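Local structure of PILI retraction protein PILT (Thermus thermophilus, 5FL3) at residues L118-R122 / E123-S127. The protein probably binds and hydrolyses ATP as a motor of type IV pilus retraction. Numbering follows the deposited sequence.
Sequences LGLPR and EVMES. With ADP (adenosine-5'-diphosphate), chain B.
P121, at the N-cap position, and R122 open helix 122-130 with two consecutive i to i+4 backbone bonds: M125 N to P121 O at 3.1 Å and E126 N to R122 O at 3.0 Å. One turn of helix therefore sets R122 and E126 on the same side, where a salt bridge joins R122 NH1 to E126 OE2 at 2.7 Å. The carboxylate oxygen lies at the edge of the guanidinium, in its plane, but the two planes are turned 70° apart. NH1 comes from the anti side of OE2, 26° out of the carboxylate plane, and OE2 alone meets the guanidinium. The bend of R122 at chi3 (-68°) turns the guanidinium across the end of the extended E126 side chain. NE makes a salt bridge to E116, and NH1 also bonds a glycerol, probably from the crystallisation liquor.

The apolar pairs meet at van der Waals distance. P121 CG rests 4.1 Å from V124 CB, ring and side chain pointing the same way, while L120 CB meets M125 CG; L120 and P121 also pack on strand 287-295. Before them, G119 at positive phi ends helix 115-118 in a Schellman motif. The carbonyl O of L118 accepts a 2.6 Å hydrogen bond from N6 of ADP, while CB and CD2 of the same leucine pack against the amino end of the adenine. R122, set between the carboxylates of E116 and E126, ties helix 115-118 to the first turn of helix 122-130, and the two acids probably favour its charged form.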
loop_
_atom_site.group_PDB
_atom_site.type_symbol
_atom_site.label_atom_id
_atom_site.label_comp_id
_atom_site.label_asym_id
_atom_site.label_seq_id
_atom_site.Cartn_x
_atom_site.Cartn_y
_atom_site.Cartn_z
ATOM N N LEU A 118 -11.934 5.304 -3.152
ATOM C CA LEU A 118 -10.671 4.777 -3.667
ATOM C C LEU A 118 -10.782 4.271 -5.092
ATOM O O LEU A 118 -9.774 3.927 -5.706
ATOM C CB LEU A 118 -10.155 3.646 -2.764
ATOM C CG LEU A 118 -9.831 4.116 -1.348
ATOM C CD1 LEU A 118 -9.233 2.996 -0.506
ATOM C CD2 LEU A 118 -8.918 5.336 -1.409
ATOM N N GLY A 119 -12.004 4.217 -5.616
ATOM C CA GLY A 119 -12.244 3.609 -6.908
ATOM C C GLY A 119 -12.038 2.106 -6.920
ATOM O O GLY A 119 -11.600 1.553 -7.929
ATOM N N LEU A 120 -12.336 1.452 -5.794
ATOM C CA LEU A 120 -12.235 -0.006 -5.650
ATOM C C LEU A 120 -13.633 -0.612 -5.700
ATOM O O LEU A 120 -14.500 -0.221 -4.911
ATOM C CB LEU A 120 -11.568 -0.391 -4.323
ATOM C CG LEU A 120 -10.155 -0.006 -3.882
ATOM C CD1 LEU A 120 -10.090 -0.014 -2.363
ATOM C CD2 LEU A 120 -9.164 -1.008 -4.412
ATOM N N PRO A 121 -13.863 -1.569 -6.609
ATOM C CA PRO A 121 -15.217 -2.132 -6.795
ATOM C C PRO A 121 -15.747 -2.840 -5.545
ATOM O O PRO A 121 -15.206 -3.866 -5.110
ATOM C CB PRO A 121 -15.047 -3.117 -7.956
ATOM C CG PRO A 121 -13.543 -3.352 -8.070
ATOM C CD PRO A 121 -12.889 -2.085 -7.587
ATOM N N ARG A 122 -16.826 -2.286 -4.993
ATOM C CA ARG A 122 -17.310 -2.668 -3.681
ATOM C C ARG A 122 -17.612 -4.146 -3.573
ATOM O O ARG A 122 -17.257 -4.789 -2.576
ATOM C CB ARG A 122 -18.557 -1.866 -3.310
ATOM C CG ARG A 122 -19.192 -2.364 -2.010
ATOM C CD ARG A 122 -20.026 -1.309 -1.303
ATOM N NE ARG A 122 -19.221 -0.211 -0.768
ATOM C CZ ARG A 122 -18.651 -0.226 0.436
ATOM N NH1 ARG A 122 -18.784 -1.290 1.223
ATOM N NH2 ARG A 122 -17.938 0.814 0.849
ATOM N N GLU A 123 -18.253 -4.680 -4.604
ATOM C CA GLU A 123 -18.719 -6.058 -4.590
ATOM C C GLU A 123 -17.547 -7.020 -4.536
ATOM O O GLU A 123 -17.546 -7.968 -3.755
ATOM C CB GLU A 123 -19.586 -6.337 -5.813
ATOM C CG GLU A 123 -20.533 -7.508 -5.638
ATOM C CD GLU A 123 -21.233 -7.876 -6.929
ATOM O OE1 GLU A 123 -21.240 -7.032 -7.858
ATOM O OE2 GLU A 123 -21.757 -9.012 -7.018
ATOM N N VAL A 124 -16.535 -6.758 -5.350
ATOM C CA VAL A 124 -15.301 -7.531 -5.312
ATOM C C VAL A 124 -14.624 -7.476 -3.939
ATOM O O VAL A 124 -14.180 -8.499 -3.411
ATOM C CB VAL A 124 -14.313 -7.027 -6.367
ATOM C CG1 VAL A 124 -12.959 -7.688 -6.193
ATOM C CG2 VAL A 124 -14.872 -7.275 -7.760
ATOM N N MET A 125 -14.546 -6.281 -3.362
ATOM C CA MET A 125 -13.863 -6.113 -2.092
ATOM C C MET A 125 -14.547 -6.929 -0.996
ATOM O O MET A 125 -13.922 -7.762 -0.335
ATOM C CB MET A 125 -13.810 -4.640 -1.702
ATOM C CG MET A 125 -12.906 -3.795 -2.574
ATOM S SD MET A 125 -11.207 -4.389 -2.741
ATOM C CE MET A 125 -11.256 -5.182 -4.346
ATOM N N GLU A 126 -15.841 -6.702 -0.824
ATOM C CA GLU A 126 -16.605 -7.404 0.200
ATOM C C GLU A 126 -16.573 -8.920 0.020
ATOM O O GLU A 126 -16.616 -9.685 0.989
ATOM C CB GLU A 126 -18.044 -6.895 0.206
ATOM C CG GLU A 126 -18.121 -5.456 0.653
ATOM C CD GLU A 126 -19.508 -4.904 0.591
ATOM O OE1 GLU A 126 -20.382 -5.594 0.030
ATOM O OE2 GLU A 126 -19.723 -3.778 1.097
ATOM N N SER A 127 -16.484 -9.355 -1.223
ATOM C CA SER A 127 -16.405 -10.778 -1.509
ATOM C C SER A 127 -15.087 -11.363 -0.971
ATOM O O SER A 127 -15.083 -12.406 -0.322
ATOM C CB SER A 127 -16.542 -11.017 -3.017
ATOM O OG SER A 127 -16.489 -12.392 -3.298
HETATM P PB ADP B . 1.684 2.625 -1.513
HETATM O O1B ADP B . 3.013 3.356 -1.382
HETATM O O2B ADP B . 1.544 1.829 -2.792
HETATM O O3B ADP B . 1.269 1.851 -0.283
HETATM P PA ADP B . -0.178 4.630 -0.517
HETATM O O1A ADP B . 0.873 5.095 0.477
HETATM O O2A ADP B . -1.468 3.968 -0.043
HETATM O O3A ADP B . 0.561 3.771 -1.678
HETATM O "O5'" ADP B . -0.641 5.888 -1.411
HETATM C "C5'" ADP B . 0.222 6.976 -1.749
HETATM C "C4'" ADP B . -0.670 8.208 -1.925
HETATM O "O4'" ADP B . -1.716 7.928 -2.861
HETATM C "C3'" ADP B . -1.329 8.642 -0.623
HETATM O "O3'" ADP B . -1.070 10.039 -0.484
HETATM C "C2'" ADP B . -2.817 8.351 -0.799
HETATM O "O2'" ADP B . -3.656 9.389 -0.284
HETATM C "C1'" ADP B . -3.005 8.239 -2.306
HETATM N N9 ADP B . -3.992 7.185 -2.689
HETATM C C8 ADP B . -4.068 5.944 -2.157
HETATM N N7 ADP B . -5.065 5.210 -2.721
HETATM C C5 ADP B . -5.660 5.997 -3.644
HETATM C C6 ADP B . -6.782 5.853 -4.603
HETATM N N6 ADP B . -7.461 4.687 -4.674
HETATM N N1 ADP B . -7.082 6.925 -5.401
HETATM C C2 ADP B . -6.397 8.086 -5.333
HETATM N N3 ADP B . -5.364 8.285 -4.487
HETATM C C4 ADP B . -4.954 7.301 -3.628
#